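Long-range contact in muconate cycloisomerase (Azorhizobium caulinodans, PDB 3MY9), which is a magnesium-containing member of the enolase superfamily, pairing a capping N-terminal domain with a barrel domain of the TIM type: residues V158-T169 / F188-N199. Sequence-based numbering, arbitrary orientation.
Sequences VPAGHTVFKMKT and FGERIDLRLDFN
Thr-169 sets its hydroxyl over the middle of the Phe-198 ring: OG1 stands 3.2 Å above the ring plane, and CB makes a CH-pi contact with the same face. With chi1 at 47°, OG1 also gives a weak bond to Asp-197 O, the acceptor of Thr-169 N. Upstream, strands 164-168 and 193-197 run parallel, joined by backbone bonds from Asp-193 N to Thr-163 O through Asp-197 N to Met-167 O. On one face, Lys-166, Arg-195 and Asp-197 are buried charges. Lys-166 CD rests against Asp-197 CB, and the bend at chi3 (-104°) carries CE and NZ to Asp-197 OD1, which NZ meets at 3.2 Å from above the carboxylate plane; Glu-223 and Glu-326 also form salt bridges with NZ. The other oxygen, Asp-197 OD2, accepts Asn-199 N at 2.9 Å in an Asx turn. Arg-195 grips Asp-193 side-on, NE to OD1 at 2.8 Å and NH2 to OD2, while Val-164 CG1 covers one guanidinium face; Thr-220 OG1 also hydrogen-bonds Asp-193 OD1. On the reverse face, Met-167 CB meets Leu-196 CD2 at 3.9 Å under helix 174-188. Where the strands begin, Ile-192 CG2, in a loop, touches Phe-165 and the loop residue Val-158. Helix 174-188 completes a beta-alpha-beta unit of the TIM-type barrel, at whose C-terminal strand ends the Asp-197 side chain lies about 4 Å from a magnesium ion bound by Glu-223 and Asp-248.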
loop_
_atom_site.group_PDB
_atom_site.type_symbol
_atom_site.label_atom_id
_atom_site.label_comp_id
_atom_site.label_asym_id
_atom_site.label_seq_id
_atom_site.Cartn_x
_atom_site.Cartn_y
_atom_site.Cartn_z
ATOM N N VAL A 158 -21.774 -42.092 -10.179
ATOM C CA VAL A 158 -22.484 -41.303 -9.186
ATOM C C VAL A 158 -23.387 -42.188 -8.293
ATOM O O VAL A 158 -23.318 -42.084 -7.066
ATOM C CB VAL A 158 -23.214 -40.122 -9.832
ATOM C CG1 VAL A 158 -24.114 -39.424 -8.831
ATOM C CG2 VAL A 158 -22.177 -39.138 -10.397
ATOM N N PRO A 159 -24.191 -43.090 -8.889
ATOM C CA PRO A 159 -24.955 -43.995 -8.032
ATOM C C PRO A 159 -24.074 -44.909 -7.141
ATOM O O PRO A 159 -24.530 -45.322 -6.062
ATOM C CB PRO A 159 -25.767 -44.822 -9.039
ATOM C CG PRO A 159 -25.905 -43.951 -10.235
ATOM C CD PRO A 159 -24.594 -43.206 -10.302
ATOM N N ALA A 160 -22.849 -45.216 -7.602
ATOM C CA ALA A 160 -21.876 -46.033 -6.851
ATOM C C ALA A 160 -21.144 -45.268 -5.753
ATOM O O ALA A 160 -20.259 -45.818 -5.087
ATOM C CB ALA A 160 -20.853 -46.659 -7.810
ATOM N N GLY A 161 -21.476 -43.995 -5.573
ATOM C CA GLY A 161 -20.894 -43.169 -4.505
ATOM C C GLY A 161 -19.746 -42.231 -4.864
ATOM O O GLY A 161 -19.212 -41.559 -3.993
ATOM N N HIS A 162 -19.342 -42.187 -6.127
ATOM C CA HIS A 162 -18.351 -41.196 -6.570
ATOM C C HIS A 162 -19.023 -39.851 -6.609
ATOM O O HIS A 162 -20.081 -39.718 -7.225
ATOM C CB HIS A 162 -17.889 -41.474 -7.989
ATOM C CG HIS A 162 -16.978 -42.636 -8.112
ATOM N ND1 HIS A 162 -15.622 -42.487 -8.289
ATOM C CD2 HIS A 162 -17.222 -43.975 -8.105
ATOM C CE1 HIS A 162 -15.068 -43.687 -8.380
ATOM N NE2 HIS A 162 -16.015 -44.606 -8.268
ATOM N N THR A 163 -18.431 -38.850 -5.980
ATOM C CA THR A 163 -18.968 -37.524 -6.100
ATOM C C THR A 163 -17.976 -36.550 -6.737
ATOM O O THR A 163 -18.392 -35.586 -7.384
ATOM C CB THR A 163 -19.422 -36.993 -4.737
ATOM O OG1 THR A 163 -18.322 -37.027 -3.824
ATOM C CG2 THR A 163 -20.587 -37.837 -4.191
ATOM N N VAL A 164 -16.681 -36.788 -6.548
ATOM C CA VAL A 164 -15.679 -35.840 -6.993
ATOM C C VAL A 164 -15.215 -36.090 -8.420
ATOM O O VAL A 164 -14.662 -37.144 -8.702
ATOM C CB VAL A 164 -14.447 -35.860 -6.092
ATOM C CG1 VAL A 164 -13.423 -34.788 -6.586
ATOM C CG2 VAL A 164 -14.838 -35.595 -4.655
ATOM N N PHE A 165 -15.407 -35.097 -9.286
ATOM C CA PHE A 165 -14.988 -35.146 -10.668
ATOM C C PHE A 165 -14.166 -33.925 -11.042
ATOM O O PHE A 165 -14.489 -32.803 -10.638
ATOM C CB PHE A 165 -16.214 -35.231 -11.553
ATOM C CG PHE A 165 -16.967 -36.507 -11.377
ATOM C CD1 PHE A 165 -16.683 -37.605 -12.181
ATOM C CD2 PHE A 165 -17.892 -36.639 -10.349
ATOM C CE1 PHE A 165 -17.335 -38.823 -11.982
ATOM C CE2 PHE A 165 -18.563 -37.857 -10.139
ATOM C CZ PHE A 165 -18.273 -38.946 -10.957
ATOM N N LYS A 166 -13.085 -34.133 -11.785
ATOM C CA LYS A 166 -12.322 -33.000 -12.298
ATOM C C LYS A 166 -12.288 -32.960 -13.825
ATOM O O LYS A 166 -11.770 -33.864 -14.442
ATOM C CB LYS A 166 -10.905 -33.017 -11.764
ATOM C CG LYS A 166 -10.208 -31.682 -12.003
ATOM C CD LYS A 166 -8.691 -31.886 -11.980
ATOM C CE LYS A 166 -8.072 -31.419 -10.738
ATOM N NZ LYS A 166 -6.613 -31.787 -10.878
ATOM N N MET A 167 -12.826 -31.897 -14.430
ATOM C CA MET A 167 -12.901 -31.800 -15.889
ATOM C C MET A 167 -11.654 -31.047 -16.344
ATOM O O MET A 167 -11.370 -29.962 -15.853
ATOM C CB MET A 167 -14.194 -31.069 -16.346
ATOM C CG MET A 167 -14.566 -31.182 -17.880
ATOM S SD MET A 167 -15.839 -29.948 -18.365
ATOM C CE MET A 167 -15.621 -29.983 -20.142
ATOM N N LYS A 168 -10.916 -31.644 -17.274
ATOM C CA LYS A 168 -9.884 -30.949 -17.986
ATOM C C LYS A 168 -10.536 -29.944 -18.949
ATOM O O LYS A 168 -11.420 -30.281 -19.738
ATOM C CB LYS A 168 -9.036 -31.958 -18.736
ATOM C CG LYS A 168 -7.709 -31.473 -19.222
ATOM C CD LYS A 168 -6.900 -32.691 -19.748
ATOM C CE LYS A 168 -5.945 -32.339 -20.881
ATOM N NZ LYS A 168 -5.886 -33.413 -21.957
ATOM N N THR A 169 -10.129 -28.686 -18.860
ATOM C CA THR A 169 -10.766 -27.647 -19.652
ATOM C C THR A 169 -9.687 -26.897 -20.410
ATOM O O THR A 169 -8.506 -27.018 -20.095
ATOM C CB THR A 169 -11.517 -26.646 -18.736
ATOM O OG1 THR A 169 -10.670 -26.289 -17.660
ATOM C CG2 THR A 169 -12.803 -27.218 -18.170
ATOM N N PHE A 188 -26.969 -33.806 -13.118
ATOM C CA PHE A 188 -26.438 -34.100 -11.801
ATOM C C PHE A 188 -26.626 -32.983 -10.784
ATOM O O PHE A 188 -26.605 -33.238 -9.591
ATOM C CB PHE A 188 -24.958 -34.440 -11.925
ATOM C CG PHE A 188 -24.685 -35.691 -12.736
ATOM C CD1 PHE A 188 -25.007 -36.944 -12.230
ATOM C CD2 PHE A 188 -24.066 -35.615 -13.979
ATOM C CE1 PHE A 188 -24.749 -38.087 -12.973
ATOM C CE2 PHE A 188 -23.783 -36.746 -14.705
ATOM C CZ PHE A 188 -24.134 -37.981 -14.223
ATOM N N GLY A 189 -26.775 -31.740 -11.252
ATOM C CA GLY A 189 -26.908 -30.605 -10.352
ATOM C C GLY A 189 -25.767 -30.594 -9.360
ATOM O O GLY A 189 -24.612 -30.697 -9.761
ATOM N N GLU A 190 -26.092 -30.500 -8.070
ATOM C CA GLU A 190 -25.085 -30.472 -7.002
ATOM C C GLU A 190 -24.789 -31.853 -6.415
ATOM O O GLU A 190 -24.085 -31.979 -5.404
ATOM C CB GLU A 190 -25.516 -29.529 -5.871
ATOM C CG GLU A 190 -25.637 -28.041 -6.254
ATOM C CD GLU A 190 -26.619 -27.285 -5.345
ATOM O OE1 GLU A 190 -26.369 -27.226 -4.107
ATOM O OE2 GLU A 190 -27.647 -26.758 -5.869
ATOM N N ARG A 191 -25.283 -32.899 -7.054
ATOM C CA ARG A 191 -24.945 -34.232 -6.626
ATOM C C ARG A 191 -23.490 -34.588 -6.950
ATOM O O ARG A 191 -22.987 -35.602 -6.472
ATOM C CB ARG A 191 -25.896 -35.243 -7.253
ATOM C CG ARG A 191 -27.362 -35.031 -6.841
ATOM C CD ARG A 191 -28.321 -35.539 -7.925
ATOM N NE ARG A 191 -27.893 -36.843 -8.429
ATOM C CZ ARG A 191 -28.061 -37.284 -9.675
ATOM N NH1 ARG A 191 -28.659 -36.531 -10.603
ATOM N NH2 ARG A 191 -27.624 -38.504 -9.996
ATOM N N ILE A 192 -22.838 -33.787 -7.789
ATOM C CA ILE A 192 -21.421 -33.957 -8.055
ATOM C C ILE A 192 -20.660 -32.741 -7.566
ATOM O O ILE A 192 -21.150 -31.620 -7.647
ATOM C CB ILE A 192 -21.096 -34.215 -9.559
ATOM C CG1 ILE A 192 -21.519 -33.031 -10.429
ATOM C CG2 ILE A 192 -21.746 -35.524 -10.040
ATOM C CD1 ILE A 192 -21.016 -33.127 -11.821
ATOM N N ASP A 193 -19.471 -33.015 -7.043
ATOM C CA ASP A 193 -18.516 -32.057 -6.627
ATOM C C ASP A 193 -17.581 -31.905 -7.834
ATOM O O ASP A 193 -16.640 -32.674 -7.985
ATOM C CB ASP A 193 -17.791 -32.584 -5.371
ATOM C CG ASP A 193 -16.646 -31.687 -4.903
ATOM O OD1 ASP A 193 -16.288 -30.718 -5.601
ATOM O OD2 ASP A 193 -16.082 -31.960 -3.820
ATOM N N LEU A 194 -17.856 -30.902 -8.677
ATOM C CA LEU A 194 -17.211 -30.762 -9.960
ATOM C C LEU A 194 -16.096 -29.729 -9.899
ATOM O O LEU A 194 -16.348 -28.590 -9.520
ATOM C CB LEU A 194 -18.237 -30.309 -11.007
ATOM C CG LEU A 194 -17.742 -30.051 -12.434
ATOM C CD1 LEU A 194 -17.104 -31.293 -13.021
ATOM C CD2 LEU A 194 -18.896 -29.592 -13.339
ATOM N N ARG A 195 -14.891 -30.123 -10.303
ATOM C CA ARG A 195 -13.746 -29.234 -10.359
ATOM C C ARG A 195 -13.296 -29.100 -11.802
ATOM O O ARG A 195 -13.509 -30.018 -12.604
ATOM C CB ARG A 195 -12.597 -29.802 -9.521
ATOM C CG ARG A 195 -12.890 -29.843 -8.022
ATOM C CD ARG A 195 -13.240 -31.254 -7.560
ATOM N NE ARG A 195 -13.580 -31.280 -6.153
ATOM C CZ ARG A 195 -12.745 -31.646 -5.192
ATOM N NH1 ARG A 195 -11.506 -32.016 -5.454
ATOM N NH2 ARG A 195 -13.161 -31.641 -3.957
ATOM N N LEU A 196 -12.700 -27.964 -12.154
ATOM C CA LEU A 196 -12.165 -27.762 -13.512
ATOM C C LEU A 196 -10.663 -27.544 -13.422
ATOM O O LEU A 196 -10.183 -26.917 -12.489
ATOM C CB LEU A 196 -12.777 -26.534 -14.195
ATOM C CG LEU A 196 -14.305 -26.402 -14.155
ATOM C CD1 LEU A 196 -14.780 -25.120 -14.905
ATOM C CD2 LEU A 196 -14.944 -27.612 -14.787
ATOM N N ASP A 197 -9.933 -28.002 -14.420
ATOM C CA ASP A 197 -8.496 -27.821 -14.455
ATOM C C ASP A 197 -8.058 -27.347 -15.828
ATOM O O ASP A 197 -8.220 -28.068 -16.783
ATOM C CB ASP A 197 -7.836 -29.161 -14.145
ATOM C CG ASP A 197 -6.344 -29.052 -13.894
ATOM O OD1 ASP A 197 -5.798 -30.053 -13.389
ATOM O OD2 ASP A 197 -5.738 -27.973 -14.134
ATOM N N PHE A 198 -7.492 -26.145 -15.928
ATOM C CA PHE A 198 -7.014 -25.657 -17.238
ATOM C C PHE A 198 -5.563 -26.068 -17.560
ATOM O O PHE A 198 -5.051 -25.756 -18.606
ATOM C CB PHE A 198 -7.152 -24.136 -17.318
ATOM C CG PHE A 198 -8.562 -23.664 -17.529
ATOM C CD1 PHE A 198 -9.053 -23.501 -18.804
ATOM C CD2 PHE A 198 -9.390 -23.388 -16.446
ATOM C CE1 PHE A 198 -10.360 -23.057 -19.012
ATOM C CE2 PHE A 198 -10.699 -22.958 -16.645
ATOM C CZ PHE A 198 -11.184 -22.799 -17.935
ATOM N N ASN A 199 -4.921 -26.761 -16.637
ATOM C CA ASN A 199 -3.507 -27.184 -16.767
ATOM C C ASN A 199 -2.582 -26.050 -17.250
ATOM O O ASN A 199 -1.813 -26.204 -18.189
ATOM C CB ASN A 199 -3.439 -28.462 -17.605
ATOM C CG ASN A 199 -3.939 -29.702 -16.806
ATOM O OD1 ASN A 199 -3.278 -30.149 -15.848
ATOM N ND2 ASN A 199 -5.109 -30.241 -17.191
#